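Local coordinates for protein 3-hexulose-6-phosphate synthase (PDB 3AJX) that belongs to the orotidine 5'-phosphate decarboxylase / HUMPS family of TIM-barrel enzymes and binds a magnesium ion inside its barrel, at residues A6-S11 / A188-A193; I55-M60 / G105-L110; A87-I92 / R124-K129; E114-R119 / V131-G136; G149-G154 / P173-A178. The protein carries 1 engineered substitution. All coordinates share one frame; numbering follows the deposited sequence.

In the fold
The chain is a closed eight-stranded parallel barrel wrapped in helices, and the five contacts sample it from middle to rim. Contact 2 lies innermost, wholly buried, where two strands face each other across the interior: facing carboxylates beside the magnesium ion, next to an apolar Phe–Val pair. Contact 4, also buried, packs helix 116-125 on strand 130-134; that helix also serves contact 3, and the Asp89–Arg119 salt bridge ties the two. Contacts 3 and 5 are partly buried helix-to-helix packings outside, mainly aliphatic, each gathered round one leucine. Contact 1, partly buried, joins the end of strand 2-7 and the loop after it to the last turn of helix 187-190, with waters completing it.

Contact 1 (A6-S11 / A188-A193); sequences AIDLLS and AIYGAA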
# COMPACT_ATOMS: atom_id res chain seq x y z
N ALA A 6 -7.16 -1.68 15.66
CA ALA A 6 -6.29 -1.87 14.51
C ALA A 6 -5.46 -3.12 14.74
O ALA A 6 -4.48 -3.09 15.50
CB ALA A 6 -5.39 -0.65 14.32
N ILE A 7 -5.84 -4.21 14.09
CA ILE A 7 -5.11 -5.47 14.23
C ILE A 7 -3.94 -5.47 13.26
O ILE A 7 -4.03 -5.98 12.14
CB ILE A 7 -6.02 -6.69 13.96
CG1 ILE A 7 -7.22 -6.65 14.91
CG2 ILE A 7 -5.24 -7.98 14.17
CD1 ILE A 7 -8.17 -7.84 14.77
N ASP A 8 -2.83 -4.88 13.69
CA ASP A 8 -1.63 -4.80 12.87
C ASP A 8 -0.69 -5.95 13.18
O ASP A 8 0.49 -5.75 13.49
CB ASP A 8 -0.95 -3.45 13.12
CG ASP A 8 -1.72 -2.29 12.53
OD1 ASP A 8 -1.64 -1.16 13.07
OD2 ASP A 8 -2.42 -2.50 11.51
N LEU A 9 -1.23 -7.16 13.11
CA LEU A 9 -0.46 -8.37 13.38
C LEU A 9 -0.08 -9.05 12.06
O LEU A 9 -0.36 -8.51 10.98
CB LEU A 9 -1.27 -9.32 14.26
CG LEU A 9 -1.65 -8.71 15.62
CD1 LEU A 9 -2.46 -9.72 16.42
CD2 LEU A 9 -0.39 -8.30 16.37
N LEU A 10 0.54 -10.23 12.13
CA LEU A 10 0.98 -10.89 10.90
C LEU A 10 0.37 -12.24 10.53
O LEU A 10 0.78 -12.84 9.54
CB LEU A 10 2.50 -11.02 10.92
CG LEU A 10 3.29 -9.71 11.05
CD1 LEU A 10 4.78 -10.02 11.08
CD2 LEU A 10 2.96 -8.78 9.89
N SER A 11 -0.59 -12.73 11.30
CA SER A 11 -1.20 -14.01 10.97
C SER A 11 -2.70 -14.01 11.22
O SER A 11 -3.19 -13.31 12.12
CB SER A 11 -0.55 -15.15 11.76
OG SER A 11 -0.95 -15.13 13.12
N ALA A 188 -2.13 -0.07 21.83
CA ALA A 188 -2.71 -0.02 23.17
C ALA A 188 -3.49 -1.30 23.44
O ALA A 188 -3.63 -1.72 24.60
CB ALA A 188 -3.63 1.20 23.29
N ILE A 189 -3.99 -1.93 22.38
CA ILE A 189 -4.75 -3.16 22.54
C ILE A 189 -3.92 -4.42 22.28
O ILE A 189 -3.75 -5.23 23.19
CB ILE A 189 -6.00 -3.16 21.62
CG1 ILE A 189 -6.97 -2.06 22.05
CG2 ILE A 189 -6.70 -4.52 21.68
CD1 ILE A 189 -8.22 -1.95 21.20
N TYR A 190 -3.40 -4.59 21.07
CA TYR A 190 -2.63 -5.80 20.78
C TYR A 190 -1.27 -5.90 21.48
O TYR A 190 -0.70 -6.99 21.59
CB TYR A 190 -2.45 -6.01 19.26
CG TYR A 190 -1.60 -5.00 18.52
CD1 TYR A 190 -2.19 -4.03 17.70
CD2 TYR A 190 -0.21 -5.02 18.61
CE1 TYR A 190 -1.41 -3.12 16.98
CE2 TYR A 190 0.58 -4.11 17.90
CZ TYR A 190 -0.03 -3.17 17.09
OH TYR A 190 0.75 -2.26 16.39
N GLY A 191 -0.77 -4.78 21.98
CA GLY A 191 0.52 -4.80 22.66
C GLY A 191 0.40 -4.98 24.17
O GLY A 191 1.42 -5.02 24.87
N ALA A 192 -0.82 -5.11 24.66
CA ALA A 192 -1.06 -5.28 26.09
C ALA A 192 -1.05 -6.73 26.55
O ALA A 192 -1.34 -7.64 25.78
CB ALA A 192 -2.38 -4.62 26.47
N ALA A 193 -0.71 -6.95 27.82
CA ALA A 193 -0.69 -8.29 28.38
C ALA A 193 -2.13 -8.79 28.45
O ALA A 193 -2.39 -9.99 28.36
CB ALA A 193 -0.07 -8.28 29.77
O HOH W 1 -0.61 -0.33 15.19
O HOH W 2 2.19 -3.66 14.56
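Tyr190 presents the edge of its ring to a backbone carbonyl: CD1 lies 3.3 Å from Ala6 O, close to the ring plane, with CE1 nearly as near. The same oxygen accepts a weak bond from Asp8 N, because the chain leaves its strand through two successive inverse gamma turns, centred on Ile7 and Asp8. The tyrosine gets here from the last residue of a helix by placing CG between its backbone N and carbonyl carbon (chi1 67°), which sends the ring out across the gap.

Beyond the carbonyl, Asp8 CB comes at the ring obliquely, 3.9 Å from Tyr190 OH. The hydroxyl reaches the aspartate through two waters. One, lying at the ring edge in its plane, is 2.6 Å from Tyr190 OH and donates to Asp8 OD1; the other is 2.7 Å from Tyr190 OH and donates to Asp8 O. Side-chain carboxylate and main-chain carbonyl of one residue are therefore both linked to a single phenol, near the magnesium ion. At the root of the ring, Leu9 CD2 packs 4.0 Å from Tyr190 CD2, the two side chains running past each other in opposite directions.

Helix 12-22 touches both, with Ala14 against Leu9 and Leu18 against Tyr190, while strand 2-7 is bonded through Ala6 to Ala185 and through Ile7 to Glu30, so it lies between strands 182-185 and 28-31.

Contact 2 (I55-M60 / G105-L110); sequences IVFADM and GVVVDL. With MG (magnesium ion), chain F.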
# COMPACT_ATOMS: atom_id res chain seq x y z
N ILE A 55 -18.41 -4.22 12.08
CA ILE A 55 -17.94 -3.54 10.88
C ILE A 55 -16.49 -3.96 10.66
O ILE A 55 -15.64 -3.76 11.53
CB ILE A 55 -18.01 -2.01 11.05
CG1 ILE A 55 -19.47 -1.57 11.15
CG2 ILE A 55 -17.31 -1.32 9.88
CD1 ILE A 55 -19.65 -0.11 11.51
N VAL A 56 -16.22 -4.56 9.50
CA VAL A 56 -14.87 -5.00 9.17
C VAL A 56 -14.20 -3.98 8.25
O VAL A 56 -14.70 -3.66 7.18
CB VAL A 56 -14.90 -6.40 8.52
CG1 VAL A 56 -13.51 -6.78 8.04
CG2 VAL A 56 -15.39 -7.42 9.54
N PHE A 57 -13.05 -3.49 8.71
CA PHE A 57 -12.26 -2.46 8.05
C PHE A 57 -10.99 -3.07 7.45
O PHE A 57 -10.15 -3.59 8.17
CB PHE A 57 -11.93 -1.43 9.14
CG PHE A 57 -11.18 -0.22 8.68
CD1 PHE A 57 -11.79 1.03 8.68
CD2 PHE A 57 -9.81 -0.29 8.41
CE1 PHE A 57 -11.06 2.19 8.44
CE2 PHE A 57 -9.08 0.86 8.17
CZ PHE A 57 -9.70 2.11 8.19
N ALA A 58 -10.86 -3.04 6.12
CA ALA A 58 -9.68 -3.59 5.45
C ALA A 58 -8.74 -2.43 5.11
O ALA A 58 -9.05 -1.61 4.24
CB ALA A 58 -10.09 -4.34 4.18
N ASP A 59 -7.60 -2.37 5.80
CA ASP A 59 -6.63 -1.30 5.60
C ASP A 59 -5.74 -1.57 4.39
O ASP A 59 -4.54 -1.82 4.52
CB ASP A 59 -5.76 -1.13 6.85
CG ASP A 59 -5.18 0.27 6.98
OD1 ASP A 59 -5.29 1.05 6.02
OD2 ASP A 59 -4.62 0.58 8.05
N MET A 60 -6.35 -1.50 3.21
CA MET A 60 -5.64 -1.74 1.95
C MET A 60 -4.60 -0.67 1.63
O MET A 60 -3.56 -0.96 1.05
CB MET A 60 -6.65 -1.81 0.80
CG MET A 60 -7.68 -2.92 0.90
SD MET A 60 -6.98 -4.56 0.62
CE MET A 60 -6.99 -4.66 -1.19
N GLY A 105 -18.39 1.40 2.07
CA GLY A 105 -17.73 2.69 2.08
C GLY A 105 -16.22 2.75 2.02
O GLY A 105 -15.51 1.80 2.36
N VAL A 106 -15.73 3.90 1.59
CA VAL A 106 -14.31 4.15 1.49
C VAL A 106 -13.86 5.14 2.55
O VAL A 106 -14.52 6.14 2.82
CB VAL A 106 -13.94 4.76 0.11
CG1 VAL A 106 -12.50 5.23 0.12
CG2 VAL A 106 -14.14 3.72 -0.98
N VAL A 107 -12.73 4.82 3.17
CA VAL A 107 -12.13 5.68 4.17
C VAL A 107 -10.81 6.12 3.55
O VAL A 107 -10.02 5.29 3.12
CB VAL A 107 -11.85 4.92 5.48
CG1 VAL A 107 -11.04 5.81 6.44
CG2 VAL A 107 -13.17 4.50 6.11
N VAL A 108 -10.59 7.43 3.47
CA VAL A 108 -9.33 7.89 2.91
C VAL A 108 -8.34 8.10 4.05
O VAL A 108 -8.59 8.89 4.96
CB VAL A 108 -9.53 9.20 2.11
CG1 VAL A 108 -8.18 9.73 1.64
CG2 VAL A 108 -10.44 8.94 0.91
N ASP A 109 -7.23 7.37 3.99
CA ASP A 109 -6.19 7.44 5.01
C ASP A 109 -5.26 8.59 4.65
O ASP A 109 -4.56 8.54 3.64
CB ASP A 109 -5.41 6.12 5.04
CG ASP A 109 -4.47 6.03 6.22
OD1 ASP A 109 -4.05 7.09 6.72
OD2 ASP A 109 -4.14 4.90 6.63
N LEU A 110 -5.25 9.63 5.48
CA LEU A 110 -4.43 10.80 5.20
C LEU A 110 -3.00 10.71 5.74
O LEU A 110 -2.31 11.72 5.86
CB LEU A 110 -5.13 12.06 5.74
CG LEU A 110 -6.50 12.33 5.10
CD1 LEU A 110 -7.17 13.52 5.76
CD2 LEU A 110 -6.34 12.57 3.60
MG MG F . -4.63 1.68 9.83
O HOH W 3 -5.66 3.03 8.51
O HOH W 4 -3.09 2.92 9.37
O HOH W 5 -5.49 2.17 11.08
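Phe57 and Val107 supply the apolar part of this contact. The ring of Phe57 swings across with CG anti to its backbone N (chi1 -177°), and its CE1 atom does the touching, 3.9 Å from Val107 CG2 and 4.1 Å from Val107 CG1. The valine fork straddles that one ring carbon, approaching it obliquely.

The acidic part follows two residues on. Asp59 OD1 and Asp109 OD2 stand 4.1 Å apart, their carboxylate planes only 25° from coplanar. Their repulsion is probably eased by other partners: Asp59 OD1 takes a salt bridge from Lys61 NZ and a hydrogen bond from Thr82 OG1, Asp109 OD2 is hydrogen-bonded to His134 ND1, and Asp109 OD1 accepts from Ile111 N.

Metal binding joins the two aspartates. Asp59 OD2 ligates magnesium at 2.1 Å, Glu30 completes the protein part of the site, and a water bound to the metal donates to Asp109 OD2 at 3.1 Å. Asp109 is thus in the second shell, placed so that it probably orients this water.

Strand 80-84 separates the two strands in the sheet, so they meet through the barrel interior; Phe57 also packs on Ile28, Leu80 and Glu132, spanning from strand 28-31 to strand 130-134.

Contact 3 (A87-I92 / R124-K129); sequences ADDSTI and RALGAK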
# COMPACT_ATOMS: atom_id res chain seq x y z
N ALA A 87 -3.17 9.18 -3.17
CA ALA A 87 -3.54 8.58 -4.45
C ALA A 87 -4.19 9.61 -5.36
O ALA A 87 -4.68 10.65 -4.91
CB ALA A 87 -4.50 7.42 -4.23
N ASP A 88 -4.18 9.33 -6.66
CA ASP A 88 -4.78 10.22 -7.64
C ASP A 88 -6.27 10.33 -7.33
O ASP A 88 -6.86 9.40 -6.79
CB ASP A 88 -4.60 9.64 -9.04
CG ASP A 88 -4.92 10.64 -10.13
OD1 ASP A 88 -4.06 11.50 -10.40
OD2 ASP A 88 -6.03 10.57 -10.69
N ASP A 89 -6.88 11.46 -7.66
CA ASP A 89 -8.31 11.62 -7.41
C ASP A 89 -9.10 10.52 -8.12
O ASP A 89 -10.08 10.02 -7.59
CB ASP A 89 -8.81 12.99 -7.91
CG ASP A 89 -8.38 14.13 -7.01
OD1 ASP A 89 -7.73 13.88 -5.97
OD2 ASP A 89 -8.71 15.29 -7.34
N SER A 90 -8.66 10.14 -9.32
CA SER A 90 -9.35 9.11 -10.09
C SER A 90 -9.30 7.76 -9.39
O SER A 90 -10.21 6.94 -9.54
CB SER A 90 -8.75 9.00 -11.50
OG SER A 90 -7.42 8.52 -11.46
N THR A 91 -8.26 7.53 -8.60
CA THR A 91 -8.11 6.28 -7.86
C THR A 91 -9.13 6.26 -6.72
O THR A 91 -9.79 5.25 -6.48
CB THR A 91 -6.69 6.15 -7.30
OG1 THR A 91 -5.76 6.05 -8.39
CG2 THR A 91 -6.56 4.92 -6.41
N ILE A 92 -9.25 7.38 -6.02
CA ILE A 92 -10.21 7.47 -4.94
C ILE A 92 -11.61 7.37 -5.52
O ILE A 92 -12.48 6.71 -4.96
CB ILE A 92 -10.04 8.79 -4.16
CG1 ILE A 92 -8.67 8.79 -3.46
CG2 ILE A 92 -11.17 8.96 -3.16
CD1 ILE A 92 -8.30 10.09 -2.78
N ARG A 124 -13.44 14.31 0.40
CA ARG A 124 -14.81 14.19 0.87
C ARG A 124 -15.71 14.45 -0.34
O ARG A 124 -16.73 13.79 -0.53
CB ARG A 124 -15.11 15.22 1.96
CG ARG A 124 -16.60 15.43 2.24
CD ARG A 124 -17.27 14.18 2.78
NE ARG A 124 -18.71 14.37 3.00
CZ ARG A 124 -19.62 14.44 2.03
NH1 ARG A 124 -19.25 14.33 0.75
NH2 ARG A 124 -20.90 14.62 2.33
N ALA A 125 -15.30 15.41 -1.16
CA ALA A 125 -16.04 15.77 -2.35
C ALA A 125 -16.07 14.62 -3.35
O ALA A 125 -16.98 14.53 -4.17
CB ALA A 125 -15.42 17.00 -3.00
N LEU A 126 -15.07 13.74 -3.27
CA LEU A 126 -14.99 12.59 -4.16
C LEU A 126 -15.85 11.42 -3.67
O LEU A 126 -15.99 10.43 -4.38
CB LEU A 126 -13.54 12.13 -4.32
CG LEU A 126 -12.55 13.10 -4.97
CD1 LEU A 126 -11.15 12.53 -4.87
CD2 LEU A 126 -12.94 13.35 -6.42
N GLY A 127 -16.38 11.54 -2.46
CA GLY A 127 -17.24 10.48 -1.94
C GLY A 127 -16.78 9.67 -0.74
O GLY A 127 -17.46 8.72 -0.36
N ALA A 128 -15.65 10.02 -0.14
CA ALA A 128 -15.18 9.27 1.02
C ALA A 128 -16.21 9.37 2.15
O ALA A 128 -16.82 10.42 2.35
CB ALA A 128 -13.83 9.82 1.48
N LYS A 129 -16.41 8.27 2.89
CA LYS A 129 -17.35 8.28 4.01
C LYS A 129 -16.74 9.15 5.10
O LYS A 129 -17.40 10.05 5.65
CB LYS A 129 -17.57 6.85 4.53
CG LYS A 129 -18.24 5.94 3.51
CD LYS A 129 -19.59 6.48 3.08
CE LYS A 129 -20.25 5.59 2.04
NZ LYS A 129 -21.54 6.17 1.57
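Leu126 puts its CD1 methyl against Asp89 and Ile92, two residues one turn apart at the start of helix 89-102, in a packing of neighbouring outer helices of the TIM barrel. CD1 is 3.8 Å from Asp89 OD1 and 4.0 Å from Ile92 CG2, while Leu126 CB also reaches Ile92 CG2, at 4.1 Å. The leucine crosses both partners at about a right angle.

Ile92 offers CG2 because that branch stands anti to its backbone N and CG1 turns elsewhere. The carboxylate of Asp89 has its polar partner in Arg119 NH2, a salt bridge to the helix that leads to Leu126, so ionic and apolar links join the same two elements.

Further out, each segment contains a helix end. Behind Leu126, Gly127 has positive phi (114°) in a Schellman motif, its N bonded to Arg124 O. In front of Asp89, Asp88 is the N-cap and also receives a salt bridge from Lys142 of the second subunit. Its OD2 is gripped by Ser90 from opposite faces of the carboxylate plane: Ser90 N donates to Asp88 OD2 at 3.0 Å, and Ser90 OG to Asp88 OD2 at 2.6 Å.

Contact 4 (E114-R119 / V131-G136); sequences EDKATR and VEMHAG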
# COMPACT_ATOMS: atom_id res chain seq x y z
N GLU A 114 0.74 16.32 4.30
CA GLU A 114 1.16 17.53 5.01
C GLU A 114 -0.03 18.45 5.25
O GLU A 114 -0.14 19.07 6.30
CB GLU A 114 2.24 18.26 4.20
CG GLU A 114 3.11 19.21 5.01
CD GLU A 114 2.30 20.25 5.77
OE1 GLU A 114 1.44 20.90 5.14
OE2 GLU A 114 2.54 20.42 6.99
N ASP A 115 -0.93 18.53 4.27
CA ASP A 115 -2.12 19.36 4.37
C ASP A 115 -3.37 18.50 4.58
O ASP A 115 -4.24 18.43 3.71
CB ASP A 115 -2.30 20.23 3.11
CG ASP A 115 -2.44 19.40 1.84
OD1 ASP A 115 -3.05 19.91 0.88
OD2 ASP A 115 -1.94 18.26 1.78
N LYS A 116 -3.45 17.85 5.73
CA LYS A 116 -4.57 16.96 6.04
C LYS A 116 -5.97 17.55 5.95
O LYS A 116 -6.86 16.95 5.36
CB LYS A 116 -4.36 16.31 7.41
CG LYS A 116 -3.16 15.36 7.46
CD LYS A 116 -3.11 14.58 8.77
CE LYS A 116 -2.00 13.52 8.75
NZ LYS A 116 -0.65 14.12 8.55
N ALA A 117 -6.19 18.73 6.54
CA ALA A 117 -7.51 19.34 6.49
C ALA A 117 -7.93 19.66 5.06
O ALA A 117 -9.06 19.41 4.66
CB ALA A 117 -7.55 20.60 7.35
N THR A 118 -7.01 20.23 4.28
CA THR A 118 -7.30 20.57 2.90
C THR A 118 -7.60 19.33 2.07
O THR A 118 -8.60 19.26 1.36
CB THR A 118 -6.13 21.35 2.25
OG1 THR A 118 -6.09 22.66 2.81
CG2 THR A 118 -6.30 21.46 0.74
N ARG A 119 -6.73 18.33 2.17
CA ARG A 119 -6.93 17.11 1.41
C ARG A 119 -8.23 16.42 1.83
O ARG A 119 -8.92 15.86 1.00
CB ARG A 119 -5.74 16.16 1.57
CG ARG A 119 -5.80 14.94 0.66
CD ARG A 119 -6.06 15.32 -0.80
NE ARG A 119 -5.95 14.17 -1.68
CZ ARG A 119 -6.47 14.11 -2.91
NH1 ARG A 119 -7.13 15.14 -3.41
NH2 ARG A 119 -6.31 13.01 -3.64
N VAL A 131 -12.48 10.38 6.74
CA VAL A 131 -11.05 10.36 6.52
C VAL A 131 -10.38 9.98 7.81
O VAL A 131 -10.94 10.18 8.89
CB VAL A 131 -10.53 11.75 6.06
CG1 VAL A 131 -11.17 12.13 4.73
CG2 VAL A 131 -10.84 12.80 7.11
N GLU A 132 -9.19 9.41 7.71
CA GLU A 132 -8.46 9.02 8.90
C GLU A 132 -7.28 9.95 9.11
O GLU A 132 -6.38 10.04 8.28
CB GLU A 132 -7.97 7.57 8.77
CG GLU A 132 -7.29 7.04 10.03
CD GLU A 132 -6.96 5.56 9.95
OE1 GLU A 132 -7.89 4.73 9.92
OE2 GLU A 132 -5.75 5.22 9.92
N MET A 133 -7.33 10.70 10.22
CA MET A 133 -6.25 11.61 10.58
C MET A 133 -5.30 10.62 11.23
O MET A 133 -5.39 10.32 12.42
CB MET A 133 -6.74 12.66 11.56
CG MET A 133 -7.69 13.67 10.92
SD MET A 133 -6.93 14.44 9.47
CE MET A 133 -8.28 15.47 8.85
N HIS A 134 -4.39 10.12 10.41
CA HIS A 134 -3.47 9.07 10.79
C HIS A 134 -1.98 9.41 10.86
O HIS A 134 -1.44 10.05 9.95
CB HIS A 134 -3.68 7.91 9.81
CG HIS A 134 -2.99 6.64 10.18
ND1 HIS A 134 -2.94 5.56 9.32
CD2 HIS A 134 -2.35 6.26 11.31
CE1 HIS A 134 -2.29 4.57 9.91
NE2 HIS A 134 -1.93 4.97 11.11
N ALA A 135 -1.34 8.99 11.94
CA ALA A 135 0.10 9.17 12.11
C ALA A 135 0.60 7.74 12.25
O ALA A 135 0.25 7.04 13.20
CB ALA A 135 0.40 9.97 13.38
N GLY A 136 1.40 7.29 11.29
CA GLY A 136 1.91 5.93 11.32
C GLY A 136 2.89 5.64 12.45
O GLY A 136 3.27 6.54 13.20
O HOH W 6 0.64 11.54 8.98
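Met133 lays its thioether along the stem of Lys116, in the first turn of helix 116-125. SD is 3.8 Å from Lys116 CB and 3.9 Å from Lys116 CD, so the sulfur lies alongside the methylenes, nearest CB and CD. A bend at chi2 (-55°) folds the methionine over, and the two side chains run antiparallel, alongside each other. The terminal methyl carries on to the helix backbone, with Met133 CE 4.0 Å from Lys116 O. Ala120, one turn further along the helix, also packs on Met133.

His134, next in the strand, contributes its main chain to this interface. Its carbonyl oxygen lies 3.7 Å from Lys116 CE, and a water donates to His134 O at 2.7 Å while accepting from Lys116 NZ at 2.9 Å. The imidazole leads off the other way, into the barrel near the magnesium ion, where ND1 is hydrogen-bonded to Asp109 OD2. One residue thus faces the helix layer with its carbonyl and the interior with its ring.

Lys116 runs extended until its last torsion, where a turn (chi4 61°) brings NZ round to the water and to Ile113 O, which accepts a further hydrogen bond; Leu150 and Ala153 of helix 148-157 touch its stem. The contact closes the second half of the beta-alpha-beta unit 105-109, 116-125, 130-134. Its chemistry is divided along one side chain: the lysine's methylenes act as apolar packing for a methionine, while its ammonium end bonds to Ile113 O and a water, neutral dipoles that are likely to stabilise the charge.

Contact 5 (G149-G154 / P173-A178); sequences GLLAAG and PAVQKA
Leu151 reaches across from helix 148-157 to helix 172-177, neighbouring outer helices of the TIM barrel with strand 161-164 between them in the chain. At its root the backbones draw near each other, Leu151 CA standing 5.7 Å from Ala178 CA, and the first side-chain atom is already in contact: Leu151 CB is 3.9 Å from Ala178 CB. The close approach is consistent with the small residues here: Ala178 ends in a methyl, and Gly154, one turn on from Leu151 and on the side facing the other helix, has no side chain at all.

From CB the chain goes out with CG anti to the carbonyl carbon (chi1 -56°), directed at the partner helix, and there it forks. The CD2 branch turns over the backbone of the partner, 3.9 Å from Val175 CA and 4.0 Å from Val175 CG2, and it also comes within 4.0 Å of the methyl CB of Ala178. Leucine and valine cross at about a right angle here, and both rest on Val163 of the strand below, so the same aliphatic patch joins the two helices to the barrel wall.

The CD1 branch continues the extended line of the chain (chi2 -176°) and heads for Ala174, one turn before Ala178. Ala174, Val175 and Ala178 therefore meet one leucine, mostly through aliphatic carbons. At the tip, CD1 lies 3.8 Å from Ala174 CB and 3.7 Å from Ala174 O, an oxygen already engaged inside its helix as acceptor from Ala178 N.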
# COMPACT_ATOMS: atom_id res chain seq x y z
N GLY A 149 -1.72 17.51 16.69
CA GLY A 149 -1.63 17.97 15.32
C GLY A 149 -2.73 17.31 14.50
O GLY A 149 -3.34 17.94 13.63
N LEU A 150 -2.99 16.04 14.78
CA LEU A 150 -4.02 15.29 14.08
C LEU A 150 -5.40 15.79 14.50
O LEU A 150 -6.31 15.89 13.67
CB LEU A 150 -3.91 13.79 14.40
CG LEU A 150 -2.64 13.07 13.95
CD1 LEU A 150 -2.64 11.65 14.50
CD2 LEU A 150 -2.55 13.06 12.43
N LEU A 151 -5.56 16.09 15.78
CA LEU A 151 -6.84 16.57 16.29
C LEU A 151 -7.16 17.94 15.70
O LEU A 151 -8.31 18.22 15.35
CB LEU A 151 -6.82 16.63 17.82
CG LEU A 151 -6.47 15.32 18.54
CD1 LEU A 151 -6.60 15.51 20.04
CD2 LEU A 151 -7.40 14.22 18.07
N ALA A 152 -6.14 18.79 15.60
CA ALA A 152 -6.33 20.13 15.04
C ALA A 152 -6.75 20.02 13.58
O ALA A 152 -7.63 20.76 13.12
CB ALA A 152 -5.03 20.93 15.16
N ALA A 153 -6.13 19.10 12.86
CA ALA A 153 -6.45 18.91 11.45
C ALA A 153 -7.88 18.40 11.31
O ALA A 153 -8.61 18.83 10.43
CB ALA A 153 -5.47 17.93 10.81
N GLY A 154 -8.27 17.48 12.19
CA GLY A 154 -9.62 16.94 12.13
C GLY A 154 -10.66 18.01 12.35
O GLY A 154 -11.67 18.08 11.64
N PRO A 173 -10.33 11.15 25.66
CA PRO A 173 -11.13 12.37 25.85
C PRO A 173 -10.79 13.47 24.84
O PRO A 173 -11.69 14.12 24.31
CB PRO A 173 -10.80 12.78 27.28
CG PRO A 173 -10.61 11.47 27.95
CD PRO A 173 -9.75 10.72 26.95
N ALA A 174 -9.50 13.67 24.58
CA ALA A 174 -9.08 14.70 23.64
C ALA A 174 -9.55 14.37 22.22
O ALA A 174 -9.96 15.25 21.47
CB ALA A 174 -7.56 14.85 23.67
N VAL A 175 -9.49 13.09 21.87
CA VAL A 175 -9.92 12.64 20.55
C VAL A 175 -11.42 12.87 20.36
O VAL A 175 -11.85 13.35 19.31
CB VAL A 175 -9.59 11.14 20.34
CG1 VAL A 175 -10.21 10.63 19.04
CG2 VAL A 175 -8.09 10.95 20.30
N GLN A 176 -12.20 12.55 21.38
CA GLN A 176 -13.64 12.73 21.30
C GLN A 176 -14.00 14.22 21.29
O GLN A 176 -14.89 14.64 20.55
CB GLN A 176 -14.33 12.02 22.46
CG GLN A 176 -15.85 12.11 22.44
CD GLN A 176 -16.50 11.03 23.28
OE1 GLN A 176 -15.95 10.59 24.29
NE2 GLN A 176 -17.70 10.61 22.88
N LYS A 177 -13.29 15.01 22.09
CA LYS A 177 -13.54 16.45 22.16
C LYS A 177 -13.28 17.13 20.81
O LYS A 177 -13.92 18.13 20.47
CB LYS A 177 -12.66 17.08 23.23
CG LYS A 177 -12.84 18.59 23.39
CD LYS A 177 -11.86 19.15 24.41
CE LYS A 177 -12.01 20.66 24.55
NZ LYS A 177 -13.36 21.04 25.04
N ALA A 178 -12.33 16.59 20.05
CA ALA A 178 -11.99 17.14 18.74
C ALA A 178 -13.12 16.87 17.74
O ALA A 178 -13.15 17.45 16.65
CB ALA A 178 -10.68 16.55 18.23